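Local coordinates for shikimate kinase (Bacteroides thetaiotaomicron, PDB 3VAA), which probably catalyses the magnesium-dependent transfer of phosphate from ATP to the 3-hydroxyl of shikimate, a step on the way to chorismate and the aromatic amino acids, at residues V122-H127 / F175-L180; V130-L135 / E152-I157; L83-L88 / Y109-F114; V26-T31 / N96-T101. One frame throughout, in Å; residues are numbered along the deposited sequence. Where two conformers were deposited one is given.

Contact 1 of 4, residues V122-H127 / F175-L180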
loop_
_atom_site.group_PDB
_atom_site.type_symbol
_atom_site.label_atom_id
_atom_site.label_comp_id
_atom_site.label_asym_id
_atom_site.label_seq_id
_atom_site.Cartn_x
_atom_site.Cartn_y
_atom_site.Cartn_z
ATOM N N VAL A 122 8.980 -1.717 0.354
ATOM C CA VAL A 122 8.596 -2.550 1.471
ATOM C C VAL A 122 7.226 -3.183 1.265
ATOM O O VAL A 122 6.267 -2.499 0.866
ATOM C CB VAL A 122 8.510 -1.684 2.769
ATOM C CG1 VAL A 122 8.275 -2.544 3.991
ATOM C CG2 VAL A 122 9.758 -0.843 2.958
ATOM N N PHE A 123 7.141 -4.490 1.494
ATOM C CA PHE A 123 5.850 -5.160 1.527
ATOM C C PHE A 123 5.404 -5.284 2.977
ATOM O O PHE A 123 6.118 -5.897 3.795
ATOM C CB PHE A 123 5.924 -6.506 0.856
ATOM C CG PHE A 123 4.766 -7.416 1.142
ATOM C CD1 PHE A 123 3.463 -6.955 1.127
ATOM C CD2 PHE A 123 4.987 -8.773 1.338
ATOM C CE1 PHE A 123 2.405 -7.808 1.377
ATOM C CE2 PHE A 123 3.934 -9.636 1.579
ATOM C CZ PHE A 123 2.642 -9.155 1.596
ATOM N N LEU A 124 4.259 -4.674 3.299
ATOM C CA LEU A 124 3.660 -4.793 4.632
ATOM C C LEU A 124 2.911 -6.110 4.669
ATOM O O LEU A 124 1.782 -6.224 4.182
ATOM C CB LEU A 124 2.702 -3.640 4.966
ATOM C CG LEU A 124 3.351 -2.315 5.359
ATOM C CD1 LEU A 124 4.166 -1.733 4.221
ATOM C CD2 LEU A 124 2.262 -1.321 5.838
ATOM N N ASN A 125 3.590 -7.118 5.198
ATOM C CA ASN A 125 3.067 -8.448 5.318
ATOM C C ASN A 125 2.222 -8.543 6.574
ATOM O O ASN A 125 2.720 -8.341 7.681
ATOM C CB ASN A 125 4.255 -9.430 5.393
ATOM C CG ASN A 125 3.820 -10.877 5.592
ATOM O OD1 ASN A 125 2.801 -11.312 5.054
ATOM N ND2 ASN A 125 4.609 -11.622 6.343
ATOM N N VAL A 126 0.947 -8.836 6.374
ATOM C CA VAL A 126 -0.024 -8.933 7.470
ATOM C C VAL A 126 -0.789 -10.250 7.370
ATOM O O VAL A 126 -1.319 -10.609 6.330
ATOM C CB VAL A 126 -0.958 -7.733 7.465
ATOM C CG1 VAL A 126 -2.030 -7.840 8.600
ATOM C CG2 VAL A 126 -0.139 -6.430 7.627
ATOM N N HIS A 127 -0.815 -10.968 8.480
ATOM C CA HIS A 127 -1.475 -12.251 8.553
ATOM C C HIS A 127 -2.958 -12.078 8.258
ATOM O O HIS A 127 -3.567 -11.101 8.679
ATOM C CB HIS A 127 -1.290 -12.843 9.950
ATOM C CG HIS A 127 -1.619 -14.302 10.042
ATOM N ND1 HIS A 127 -2.903 -14.765 10.232
ATOM C CD2 HIS A 127 -0.826 -15.400 9.989
ATOM C CE1 HIS A 127 -2.888 -16.086 10.291
ATOM N NE2 HIS A 127 -1.640 -16.498 10.145
ATOM N N PHE A 175 8.187 -6.663 5.708
ATOM C CA PHE A 175 7.997 -6.220 7.073
ATOM C C PHE A 175 6.664 -6.693 7.632
ATOM O O PHE A 175 5.623 -6.530 7.014
ATOM C CB PHE A 175 8.063 -4.692 7.108
ATOM C CG PHE A 175 7.907 -4.079 8.482
ATOM C CD1 PHE A 175 8.981 -4.052 9.370
ATOM C CD2 PHE A 175 6.725 -3.468 8.855
ATOM C CE1 PHE A 175 8.851 -3.460 10.621
ATOM C CE2 PHE A 175 6.593 -2.869 10.102
ATOM C CZ PHE A 175 7.669 -2.873 10.989
ATOM N N ASN A 176 6.704 -7.279 8.820
ATOM C CA ASN A 176 5.470 -7.713 9.488
ATOM C C ASN A 176 4.765 -6.497 10.084
ATOM O O ASN A 176 5.290 -5.818 10.983
ATOM C CB ASN A 176 5.770 -8.798 10.532
ATOM C CG ASN A 176 4.538 -9.234 11.306
ATOM O OD1 ASN A 176 3.756 -8.402 11.769
ATOM N ND2 ASN A 176 4.380 -10.553 11.483
ATOM N N ALA A 177 3.569 -6.218 9.567
ATOM C CA ALA A 177 2.803 -5.062 9.963
ATOM C C ALA A 177 1.550 -5.459 10.766
ATOM O O ALA A 177 0.561 -4.733 10.765
ATOM C CB ALA A 177 2.430 -4.248 8.704
ATOM N N ASP A 178 1.620 -6.613 11.447
ATOM C CA ASP A 178 0.498 -7.124 12.256
ATOM C C ASP A 178 0.119 -6.209 13.397
ATOM O O ASP A 178 -1.049 -6.182 13.797
ATOM C CB ASP A 178 0.828 -8.476 12.907
ATOM C CG ASP A 178 0.882 -9.633 11.917
ATOM O OD1 ASP A 178 0.314 -9.509 10.817
ATOM O OD2 ASP A 178 1.478 -10.687 12.272
ATOM N N GLU A 179 1.089 -5.467 13.936
ATOM C CA GLU A 179 0.850 -4.693 15.154
ATOM C C GLU A 179 0.908 -3.206 14.927
ATOM O O GLU A 179 1.971 -2.606 14.971
ATOM C CB GLU A 179 1.837 -5.140 16.253
ATOM C CG GLU A 179 1.629 -6.610 16.669
ATOM C CD GLU A 179 2.364 -7.011 17.949
ATOM O OE1 GLU A 179 3.556 -6.664 18.089
ATOM O OE2 GLU A 179 1.741 -7.709 18.795
ATOM N N LEU A 180 -0.262 -2.617 14.653
ATOM C CA LEU A 180 -0.383 -1.177 14.409
ATOM C C LEU A 180 -1.639 -0.677 15.079
ATOM O O LEU A 180 -2.233 0.338 14.668
ATOM C CB LEU A 180 -0.456 -0.896 12.896
ATOM C CG LEU A 180 0.753 -1.260 12.034
ATOM C CD1 LEU A 180 0.388 -1.111 10.567
ATOM C CD2 LEU A 180 1.975 -0.416 12.379
#
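Asp178 reaches across to the backbone of His127 just past the end of the strand pairing. With CG anti to the carbonyl carbon (chi1 -71°), the carboxylate swings from CB toward residues 126-127. Asp178 CG comes within 4.1 Å of His127 N. Asp178 OD1 does the touching: it accepts from His127 N at 3.0 Å through its syn lone pair, and the bond is nearly straight at 167°. Asp178 OD1 also lies 3.6 Å from Val126 CG1. OD2 is met by Asn176 ND2 from above the carboxylate plane, while Asn176 OD1 accepts from Asp178 N in an Asx turn. The carboxylate is thus gripped at both oxygens. His127 itself is the N-cap of helix 128-137, its ND1 accepting from the backbone N of Asp129. Upstream, strands 120-125 and 173-176 pair in the five-stranded parallel sheet (order 2-3-1-4-5) of the P-loop kinase fold, with 173-176 outermost. Phe175 N gives to Phe123 O, Asn125 N to Phe175 O, and Ala177 N to Asn125 O at 3.0 Å. Ala177 CB packs against Val126 CG2 at 3.5 Å and Leu124 CB at 3.8 Å. Val122 and Phe175 lie side by side, with Val122 CG1 3.8 Å from Phe175 CB.

Contact 2 of 4, residues V130-L135 / E152-I157; sequences VLFRRL and ELMDFI
Phe132 meets Met154 in a Met-aromatic contact. The two side chains cross at about a right angle. Met154 SD sits 5.1 Å from the centroid of the Phe132 ring, 45° off the ring normal, so its approach is oblique. The other contacts are apolar, beginning with the methyl of the same methionine. The Met154 chain bends at chi2 and again at chi3, which brings Met154 CE to 3.6 Å from Phe132 CB. Leu153 CD2 approaches the ring obliquely, 3.7 Å from Phe132 CE1. These residues join helix 128-137 to helix 150-168 of the P-loop kinase fold, whose short segments have axes 9.9 Å apart and N-to-C directions at 120°. Ile157 CD1 lies at the edge of the Phe132 ring and is 3.7 Å from Phe132 CA. Ile157 CD1 also meets Leu135 CD1 at 3.9 Å. The Leu135 side chain lies close to Gly35 and Arg142, both predicted to bind ATP. The other branch of Ile157, CG2, touches Leu131 CD1 at 4.0 Å.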
loop_
_atom_site.group_PDB
_atom_site.type_symbol
_atom_site.label_atom_id
_atom_site.label_comp_id
_atom_site.label_asym_id
_atom_site.label_seq_id
_atom_site.Cartn_x
_atom_site.Cartn_y
_atom_site.Cartn_z
ATOM N N VAL A 130 -5.360 -11.022 10.946
ATOM C CA VAL A 130 -5.306 -9.608 11.282
ATOM C C VAL A 130 -6.007 -8.802 10.214
ATOM O O VAL A 130 -6.734 -7.869 10.540
ATOM C CB VAL A 130 -3.861 -9.115 11.500
ATOM C CG1 VAL A 130 -3.858 -7.597 11.698
ATOM C CG2 VAL A 130 -3.213 -9.851 12.695
ATOM N N LEU A 131 -5.796 -9.143 8.929
ATOM C CA LEU A 131 -6.516 -8.449 7.848
ATOM C C LEU A 131 -8.034 -8.620 8.025
ATOM O O LEU A 131 -8.809 -7.664 7.836
ATOM C CB LEU A 131 -6.077 -8.972 6.474
ATOM C CG LEU A 131 -4.669 -8.583 6.055
ATOM C CD1 LEU A 131 -4.344 -9.219 4.719
ATOM C CD2 LEU A 131 -4.514 -7.036 5.983
ATOM N N PHE A 132 -8.439 -9.842 8.391
ATOM C CA PHE A 132 -9.846 -10.184 8.635
ATOM C C PHE A 132 -10.430 -9.263 9.695
ATOM O O PHE A 132 -11.472 -8.604 9.472
ATOM C CB PHE A 132 -9.954 -11.668 9.028
ATOM C CG PHE A 132 -11.355 -12.130 9.359
ATOM C CD1 PHE A 132 -12.240 -12.496 8.343
ATOM C CD2 PHE A 132 -11.772 -12.233 10.674
ATOM C CE1 PHE A 132 -13.526 -12.937 8.634
ATOM C CE2 PHE A 132 -13.066 -12.683 10.978
ATOM C CZ PHE A 132 -13.943 -13.031 9.946
ATOM N N ARG A 133 -9.779 -9.193 10.849
ATOM C CA ARG A 133 -10.267 -8.305 11.914
ATOM C C ARG A 133 -10.349 -6.848 11.463
ATOM O O ARG A 133 -11.390 -6.194 11.610
ATOM C CB ARG A 133 -9.354 -8.396 13.126
ATOM C CG ARG A 133 -9.871 -7.650 14.346
ATOM C CD ARG A 133 -8.855 -7.785 15.442
ATOM N NE ARG A 133 -7.649 -7.035 15.097
ATOM C CZ ARG A 133 -6.405 -7.419 15.361
ATOM N NH1 ARG A 133 -6.159 -8.585 15.934
ATOM N NH2 ARG A 133 -5.394 -6.641 15.013
ATOM N N ARG A 134 -9.256 -6.335 10.903
ATOM C CA ARG A 134 -9.215 -4.941 10.485
ATOM C C ARG A 134 -10.260 -4.592 9.438
ATOM O O ARG A 134 -10.899 -3.555 9.526
ATOM C CB ARG A 134 -7.839 -4.565 9.939
ATOM C CG ARG A 134 -6.736 -4.579 10.979
ATOM C CD ARG A 134 -5.385 -4.322 10.294
ATOM N NE ARG A 134 -4.295 -4.227 11.253
ATOM C CZ ARG A 134 -3.009 -4.120 10.927
ATOM N NH1 ARG A 134 -2.619 -4.094 9.655
ATOM N NH2 ARG A 134 -2.100 -4.058 11.884
ATOM N N LEU A 135 -10.435 -5.466 8.451
ATOM C CA LEU A 135 -11.367 -5.197 7.367
ATOM C C LEU A 135 -12.814 -5.330 7.824
ATOM O O LEU A 135 -13.676 -4.617 7.327
ATOM C CB LEU A 135 -11.036 -6.066 6.143
ATOM C CG LEU A 135 -9.686 -5.704 5.504
ATOM C CD1 LEU A 135 -9.260 -6.717 4.451
ATOM C CD2 LEU A 135 -9.683 -4.297 4.896
ATOM N N GLU A 152 -16.739 -16.724 4.336
ATOM C CA GLU A 152 -16.764 -16.114 3.013
ATOM C C GLU A 152 -15.776 -14.948 2.930
ATOM O O GLU A 152 -15.027 -14.822 1.948
ATOM C CB GLU A 152 -18.162 -15.624 2.658
ATOM C CG GLU A 152 -18.256 -15.079 1.252
ATOM C CD GLU A 152 -19.626 -14.531 0.901
ATOM O OE1 GLU A 152 -20.526 -14.518 1.773
ATOM O OE2 GLU A 152 -19.793 -14.100 -0.261
ATOM N N LEU A 153 -15.783 -14.097 3.948
ATOM C CA LEU A 153 -14.888 -12.944 3.996
ATOM C C LEU A 153 -13.428 -13.397 4.090
ATOM O O LEU A 153 -12.567 -12.896 3.361
ATOM C CB LEU A 153 -15.230 -12.041 5.190
ATOM C CG LEU A 153 -14.277 -10.860 5.439
ATOM C CD1 LEU A 153 -14.172 -9.983 4.207
ATOM C CD2 LEU A 153 -14.705 -10.055 6.654
ATOM N N MET A 154 -13.154 -14.349 4.984
ATOM C CA MET A 154 -11.792 -14.854 5.147
ATOM C C MET A 154 -11.295 -15.484 3.838
ATOM O O MET A 154 -10.160 -15.232 3.426
ATOM C CB MET A 154 -11.702 -15.889 6.274
ATOM C CG MET A 154 -10.292 -16.438 6.483
ATOM S SD MET A 154 -9.101 -15.225 7.115
ATOM C CE MET A 154 -9.507 -15.186 8.845
ATOM N N ASP A 155 -12.123 -16.316 3.201
ATOM C CA ASP A 155 -11.718 -16.939 1.920
ATOM C C ASP A 155 -11.417 -15.863 0.876
ATOM O O ASP A 155 -10.489 -16.009 0.080
ATOM C CB ASP A 155 -12.791 -17.892 1.358
ATOM C CG ASP A 155 -12.984 -19.157 2.201
ATOM O OD1 ASP A 155 -12.067 -19.533 2.966
ATOM O OD2 ASP A 155 -14.064 -19.785 2.082
ATOM N N PHE A 156 -12.196 -14.780 0.871
ATOM C CA PHE A 156 -11.991 -13.693 -0.097
ATOM C C PHE A 156 -10.609 -13.026 0.058
ATOM O O PHE A 156 -9.873 -12.802 -0.937
ATOM C CB PHE A 156 -13.109 -12.656 0.013
ATOM C CG PHE A 156 -13.009 -11.547 -1.006
ATOM C CD1 PHE A 156 -12.325 -10.370 -0.712
ATOM C CD2 PHE A 156 -13.565 -11.696 -2.259
ATOM C CE1 PHE A 156 -12.218 -9.363 -1.643
ATOM C CE2 PHE A 156 -13.459 -10.682 -3.199
ATOM C CZ PHE A 156 -12.787 -9.513 -2.880
ATOM N N ILE A 157 -10.255 -12.725 1.306
ATOM C CA ILE A 157 -8.952 -12.132 1.626
ATOM C C ILE A 157 -7.813 -13.086 1.253
ATOM O O ILE A 157 -6.857 -12.713 0.544
ATOM C CB ILE A 157 -8.867 -11.813 3.136
ATOM C CG1 ILE A 157 -9.856 -10.690 3.468
ATOM C CG2 ILE A 157 -7.457 -11.416 3.540
ATOM C CD1 ILE A 157 -10.071 -10.474 4.982
#

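Contact 3 of 4, residues L83-L88 / Y109-F114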
loop_
_atom_site.group_PDB
_atom_site.type_symbol
_atom_site.label_atom_id
_atom_site.label_comp_id
_atom_site.label_asym_id
_atom_site.label_seq_id
_atom_site.Cartn_x
_atom_site.Cartn_y
_atom_site.Cartn_z
ATOM N N LEU A 83 -2.909 4.627 -16.223
ATOM C CA LEU A 83 -2.733 5.926 -15.589
ATOM C C LEU A 83 -2.035 5.801 -14.236
ATOM O O LEU A 83 -1.204 6.647 -13.876
ATOM C CB LEU A 83 -4.060 6.675 -15.481
ATOM C CG LEU A 83 -5.150 6.431 -14.512
ATOM C CD1 LEU A 83 -4.826 7.008 -13.131
ATOM C CD2 LEU A 83 -6.358 7.152 -15.125
ATOM N N GLU A 84 -2.337 4.731 -13.495
ATOM C CA GLU A 84 -1.676 4.487 -12.223
ATOM C C GLU A 84 -0.161 4.297 -12.420
ATOM O O GLU A 84 0.654 4.849 -11.684
ATOM C CB GLU A 84 -2.281 3.259 -11.550
ATOM C CG GLU A 84 -1.632 2.850 -10.239
ATOM C CD GLU A 84 -2.290 1.639 -9.640
ATOM O OE1 GLU A 84 -2.384 0.594 -10.349
ATOM O OE2 GLU A 84 -2.729 1.738 -8.455
ATOM N N ARG A 85 0.209 3.500 -13.425
ATOM C CA ARG A 85 1.602 3.316 -13.776
ATOM C C ARG A 85 2.271 4.657 -14.098
ATOM O O ARG A 85 3.357 4.957 -13.635
ATOM C CB ARG A 85 1.678 2.370 -14.986
ATOM C CG ARG A 85 3.062 2.094 -15.541
ATOM C CD ARG A 85 3.509 3.152 -16.548
ATOM N NE ARG A 85 4.788 2.797 -17.175
ATOM C CZ ARG A 85 5.627 3.669 -17.736
ATOM N NH1 ARG A 85 5.348 4.971 -17.762
ATOM N NH2 ARG A 85 6.763 3.245 -18.247
ATOM N N ASN A 86 1.616 5.468 -14.909
ATOM C CA ASN A 86 2.167 6.755 -15.263
ATOM C C ASN A 86 2.343 7.676 -14.045
ATOM O O ASN A 86 3.346 8.367 -13.926
ATOM C CB ASN A 86 1.316 7.422 -16.345
ATOM C CG ASN A 86 1.389 6.703 -17.660
ATOM O OD1 ASN A 86 2.409 6.065 -17.976
ATOM N ND2 ASN A 86 0.345 6.869 -18.495
ATOM N N MET A 87 1.390 7.649 -13.113
ATOM C CA MET A 87 1.501 8.473 -11.935
ATOM C C MET A 87 2.584 7.926 -10.977
ATOM O O MET A 87 3.285 8.711 -10.316
ATOM C CB MET A 87 0.145 8.623 -11.246
ATOM C CG MET A 87 -0.885 9.444 -12.042
ATOM S SD MET A 87 -0.288 11.041 -12.627
ATOM C CE MET A 87 0.349 10.647 -14.288
ATOM N N LEU A 88 2.729 6.616 -10.912
ATOM C CA LEU A 88 3.822 5.987 -10.154
ATOM C C LEU A 88 5.158 6.534 -10.678
ATOM O O LEU A 88 6.042 6.890 -9.894
ATOM C CB LEU A 88 3.792 4.473 -10.294
ATOM C CG LEU A 88 4.936 3.689 -9.638
ATOM C CD1 LEU A 88 4.989 3.981 -8.129
ATOM C CD2 LEU A 88 4.780 2.173 -9.902
ATOM N N TYR A 109 2.313 -3.920 -15.241
ATOM C CA TYR A 109 3.502 -3.399 -15.931
ATOM C C TYR A 109 4.759 -3.947 -15.264
ATOM O O TYR A 109 4.776 -5.127 -14.882
ATOM C CB TYR A 109 3.454 -1.857 -15.971
ATOM C CG TYR A 109 2.284 -1.345 -16.791
ATOM C CD1 TYR A 109 2.396 -1.195 -18.172
ATOM C CD2 TYR A 109 1.073 -1.031 -16.204
ATOM C CE1 TYR A 109 1.324 -0.755 -18.934
ATOM C CE2 TYR A 109 -0.013 -0.604 -16.961
ATOM C CZ TYR A 109 0.121 -0.457 -18.317
ATOM O OH TYR A 109 -0.930 -0.023 -19.074
ATOM N N ASP A 110 5.813 -3.128 -15.146
ATOM C CA ASP A 110 7.009 -3.508 -14.382
ATOM C C ASP A 110 7.006 -2.698 -13.075
ATOM O O ASP A 110 8.063 -2.371 -12.531
ATOM C CB ASP A 110 8.286 -3.179 -15.174
ATOM C CG ASP A 110 8.398 -1.694 -15.535
ATOM O OD1 ASP A 110 7.367 -0.971 -15.487
ATOM O OD2 ASP A 110 9.527 -1.257 -15.890
ATOM N N ASN A 111 5.819 -2.399 -12.555
ATOM C CA ASN A 111 5.700 -1.506 -11.386
ATOM C C ASN A 111 6.552 -1.914 -10.186
ATOM O O ASN A 111 7.175 -1.060 -9.562
ATOM C CB ASN A 111 4.238 -1.381 -10.956
ATOM C CG ASN A 111 3.379 -0.548 -11.927
ATOM O OD1 ASN A 111 3.865 0.051 -12.894
ATOM N ND2 ASN A 111 2.067 -0.514 -11.649
ATOM N N MET A 112 6.567 -3.205 -9.856
ATOM C CA MET A 112 7.334 -3.658 -8.691
ATOM C C MET A 112 8.823 -3.546 -8.973
ATOM O O MET A 112 9.577 -3.045 -8.146
ATOM C CB MET A 112 6.969 -5.081 -8.274
ATOM C CG MET A 112 7.684 -5.555 -6.966
ATOM S SD MET A 112 7.389 -4.495 -5.525
ATOM C CE MET A 112 5.758 -4.336 -5.878
ATOM N N GLU A 113 9.240 -3.977 -10.160
ATOM C CA GLU A 113 10.637 -3.919 -10.543
ATOM C C GLU A 113 11.090 -2.452 -10.570
ATOM O O GLU A 113 12.203 -2.118 -10.142
ATOM C CB GLU A 113 10.806 -4.607 -11.894
ATOM C CG GLU A 113 12.171 -4.554 -12.510
ATOM C CD GLU A 113 12.154 -5.116 -13.928
ATOM O OE1 GLU A 113 12.234 -6.351 -14.084
ATOM O OE2 GLU A 113 12.059 -4.316 -14.884
ATOM N N PHE A 114 10.206 -1.575 -11.045
ATOM C CA PHE A 114 10.497 -0.151 -11.127
ATOM C C PHE A 114 10.656 0.482 -9.754
ATOM O O PHE A 114 11.631 1.211 -9.491
ATOM C CB PHE A 114 9.443 0.544 -11.981
ATOM C CG PHE A 114 9.585 2.034 -12.017
ATOM C CD1 PHE A 114 10.556 2.629 -12.809
ATOM C CD2 PHE A 114 8.735 2.832 -11.284
ATOM C CE1 PHE A 114 10.691 4.020 -12.835
ATOM C CE2 PHE A 114 8.844 4.217 -11.301
ATOM C CZ PHE A 114 9.823 4.811 -12.092
HETATM O O HOH W 1 -0.584 0.057 -12.576
HETATM O O HOH W 2 6.243 0.383 -17.554
#
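Arg85 and Tyr109 cross at about a right angle, where helix 68-91 packs beside the start of helix 111-118. Both helices lie on one side of the parallel sheet of the P-loop kinase fold, where Leu88 touches Phe29 and Met112 touches Thr31 of strand 27-31. The aliphatic part of the arginine does the touching. Arg85 CG lies over one face of the Tyr109 ring, 4.1 Å from the centroid and 26° off the ring normal, in a CH-pi contact. Arg85 CB also reaches the ring, 3.7 Å from Tyr109 CD2. The chain then bends at chi2 (-86°), and the guanidinium plane stands 69° from the ring plane. Its NH1 gives to Asn86 OD1 on the same helix. The side chain of Tyr109 is close to that of Arg81, a predicted substrate-binding residue.

Asn111 crosses Arg85 obliquely, with Asn111 OD1 3.4 Å from Arg85 CG. Leu88 CD2 lies 3.7 Å from both CG and CB of Asn111. Asn111 ND2 gives to Ala105 O and to a water, which in turn donates to Glu84 OE1. Glu84 also forms a salt bridge with Arg81. Farther along, Leu88 CG packs against Phe114 CD2 at 4.2 Å, and Leu88 O lies at the edge of the Phe114 ring. A second water sits in the guanidinium plane, accepting from Arg85 NE at 2.8 Å and donating to Asp110 OD1.

Contact 4 of 4, residues V26-T31 / N96-T101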
loop_
_atom_site.group_PDB
_atom_site.type_symbol
_atom_site.label_atom_id
_atom_site.label_comp_id
_atom_site.label_asym_id
_atom_site.label_seq_id
_atom_site.Cartn_x
_atom_site.Cartn_y
_atom_site.Cartn_z
ATOM N N VAL A 26 16.039 10.150 0.762
ATOM C CA VAL A 26 15.120 9.072 1.115
ATOM C C VAL A 26 13.946 8.943 0.137
ATOM O O VAL A 26 13.285 9.927 -0.165
ATOM C CB VAL A 26 14.509 9.314 2.506
ATOM C CG1 VAL A 26 13.458 8.248 2.821
ATOM C CG2 VAL A 26 15.593 9.338 3.569
ATOM N N ARG A 27 13.705 7.733 -0.358
ATOM C CA ARG A 27 12.545 7.446 -1.221
ATOM C C ARG A 27 12.072 6.027 -0.902
ATOM O O ARG A 27 12.727 5.030 -1.259
ATOM C CB ARG A 27 12.847 7.605 -2.711
ATOM C CG ARG A 27 11.625 7.367 -3.638
ATOM C CD ARG A 27 12.062 7.382 -5.077
ATOM N NE ARG A 27 12.552 8.688 -5.458
ATOM C CZ ARG A 27 13.617 8.933 -6.216
ATOM N NH1 ARG A 27 14.402 7.963 -6.677
ATOM N NH2 ARG A 27 13.916 10.186 -6.499
ATOM N N ILE A 28 10.943 5.946 -0.201
ATOM C CA ILE A 28 10.374 4.675 0.231
ATOM C C ILE A 28 9.035 4.396 -0.435
ATOM O O ILE A 28 8.199 5.297 -0.564
ATOM C CB ILE A 28 10.099 4.701 1.791
ATOM C CG1 ILE A 28 11.319 5.183 2.575
ATOM C CG2 ILE A 28 9.616 3.326 2.285
ATOM C CD1 ILE A 28 12.517 4.351 2.408
ATOM N N PHE A 29 8.831 3.158 -0.888
ATOM C CA PHE A 29 7.540 2.749 -1.461
ATOM C C PHE A 29 6.940 1.694 -0.525
ATOM O O PHE A 29 7.609 0.741 -0.180
ATOM C CB PHE A 29 7.690 2.105 -2.830
ATOM C CG PHE A 29 8.178 3.020 -3.895
ATOM C CD1 PHE A 29 7.312 3.879 -4.527
ATOM C CD2 PHE A 29 9.514 2.977 -4.312
ATOM C CE1 PHE A 29 7.753 4.701 -5.527
ATOM C CE2 PHE A 29 9.968 3.805 -5.319
ATOM C CZ PHE A 29 9.101 4.676 -5.912
ATOM N N LEU A 30 5.679 1.872 -0.143
ATOM C CA LEU A 30 4.990 0.889 0.685
ATOM C C LEU A 30 3.959 0.186 -0.182
ATOM O O LEU A 30 3.198 0.825 -0.938
ATOM C CB LEU A 30 4.324 1.540 1.904
ATOM C CG LEU A 30 5.247 2.385 2.788
ATOM C CD1 LEU A 30 4.456 3.067 3.916
ATOM C CD2 LEU A 30 6.407 1.593 3.356
ATOM N N THR A 31 3.947 -1.141 -0.073
ATOM C CA THR A 31 3.070 -1.986 -0.838
ATOM C C THR A 31 2.372 -2.977 0.096
ATOM O O THR A 31 2.858 -3.272 1.201
ATOM C CB THR A 31 3.838 -2.782 -1.918
ATOM O OG1 THR A 31 4.724 -3.713 -1.297
ATOM C CG2 THR A 31 4.645 -1.833 -2.872
ATOM N N ASN A 96 13.073 12.513 -0.950
ATOM C CA ASN A 96 12.737 12.659 0.477
ATOM C C ASN A 96 11.244 12.560 0.675
ATOM O O ASN A 96 10.569 13.540 0.984
ATOM C CB ASN A 96 13.306 13.954 1.031
ATOM C CG ASN A 96 14.796 13.955 1.010
ATOM O OD1 ASN A 96 15.417 12.965 1.376
ATOM N ND2 ASN A 96 15.390 15.060 0.568
ATOM N N VAL A 97 10.744 11.340 0.502
ATOM C CA VAL A 97 9.327 11.088 0.553
ATOM C C VAL A 97 9.041 9.626 0.877
ATOM O O VAL A 97 9.871 8.749 0.638
ATOM C CB VAL A 97 8.691 11.455 -0.833
ATOM C CG1 VAL A 97 9.250 10.566 -1.961
ATOM C CG2 VAL A 97 7.213 11.349 -0.795
ATOM N N VAL A 98 7.878 9.391 1.471
ATOM C CA VAL A 98 7.366 8.049 1.705
ATOM C C VAL A 98 6.121 7.978 0.848
ATOM O O VAL A 98 5.247 8.849 0.948
ATOM C CB VAL A 98 6.989 7.784 3.178
ATOM C CG1 VAL A 98 6.332 6.397 3.293
ATOM C CG2 VAL A 98 8.225 7.891 4.046
ATOM N N ILE A 99 6.051 6.950 0.007
ATOM C CA ILE A 99 4.983 6.779 -0.955
ATOM C C ILE A 99 4.207 5.488 -0.745
ATOM O O ILE A 99 4.766 4.413 -0.759
ATOM C CB ILE A 99 5.541 6.753 -2.399
ATOM C CG1 ILE A 99 6.281 8.057 -2.699
ATOM C CG2 ILE A 99 4.388 6.490 -3.390
ATOM C CD1 ILE A 99 7.138 8.059 -3.947
ATOM N N SER A 100 2.908 5.614 -0.538
ATOM C CA SER A 100 2.036 4.460 -0.410
ATOM C C SER A 100 1.374 4.184 -1.770
ATOM O O SER A 100 0.994 5.115 -2.494
ATOM C CB SER A 100 0.974 4.700 0.637
ATOM O OG SER A 100 0.099 3.600 0.657
ATOM N N THR A 101 1.266 2.911 -2.122
ATOM C CA THR A 101 0.688 2.507 -3.395
ATOM C C THR A 101 -0.611 1.722 -3.164
ATOM O O THR A 101 -0.816 1.149 -2.104
ATOM C CB THR A 101 1.695 1.660 -4.228
ATOM O OG1 THR A 101 2.030 0.473 -3.505
ATOM C CG2 THR A 101 2.954 2.445 -4.485
#
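Val26-Thr31 and Asn96-Thr101 run parallel in the middle of the sheet, their strand axes 4.7 Å apart and 19° from alignment. This is the core of the P-loop kinase fold: strand 27-31 leads into the predicted ATP-binding loop, and strand 97-100 is its neighbour. Ile28 both gives and accepts, with Ile28 N bonding to Val97 O and Ile99 N to Ile28 O, and Leu30 N gives to Ile99 O. At the start of the pair, Asn96 OD1 takes Val26 N at 2.9 Å in a nearly straight bond, tilted from the amide carbonyl plane.

The side chains then alternate between the two faces. On one, Phe29 and Ile99 lie side by side and point the same way. Phe29 CE1 is 3.8 Å from Ile99 CD1, which approaches the ring obliquely. On the other, Leu30 CD1 packs on Val98 CG1 at 3.9 Å, and the side chain of Ser100 touches Lys38, a predicted ATP-binding residue. Thr101 O accepts from Lys38 NZ. Thr101 has OG1 between its backbone N and carbonyl carbon (chi1 61°), which turns the hydroxyl to the neighbouring strand. Leu30 O therefore accepts twice, from Thr101 N at 3.1 Å and from Thr101 OG1 at 2.8 Å.

From the N terminus, the chain opens with strand 27-31, and contact 4 closes its first loop when strand 97-100 pairs beside it. Contact 3 crosses this loop: helix 68-91 lies within it, but contact 3 closes only when segment 109-114 returns to that helix. Leu88 of contact 3 packs on Phe29 of contact 4, so helix 68-91 meets the sheet there. Contact 1 opens later, at strand 120-125, which hydrogen-bonds to strand 27-31 and so extends the sheet. Contact 2 opens and closes between the two segments of contact 1, joining helices 128-137 and 150-168. Contact 1 closes last, when strand 173-176 pairs at the sheet edge. Arg134 links contact 2 to Ala177 O of contact 1.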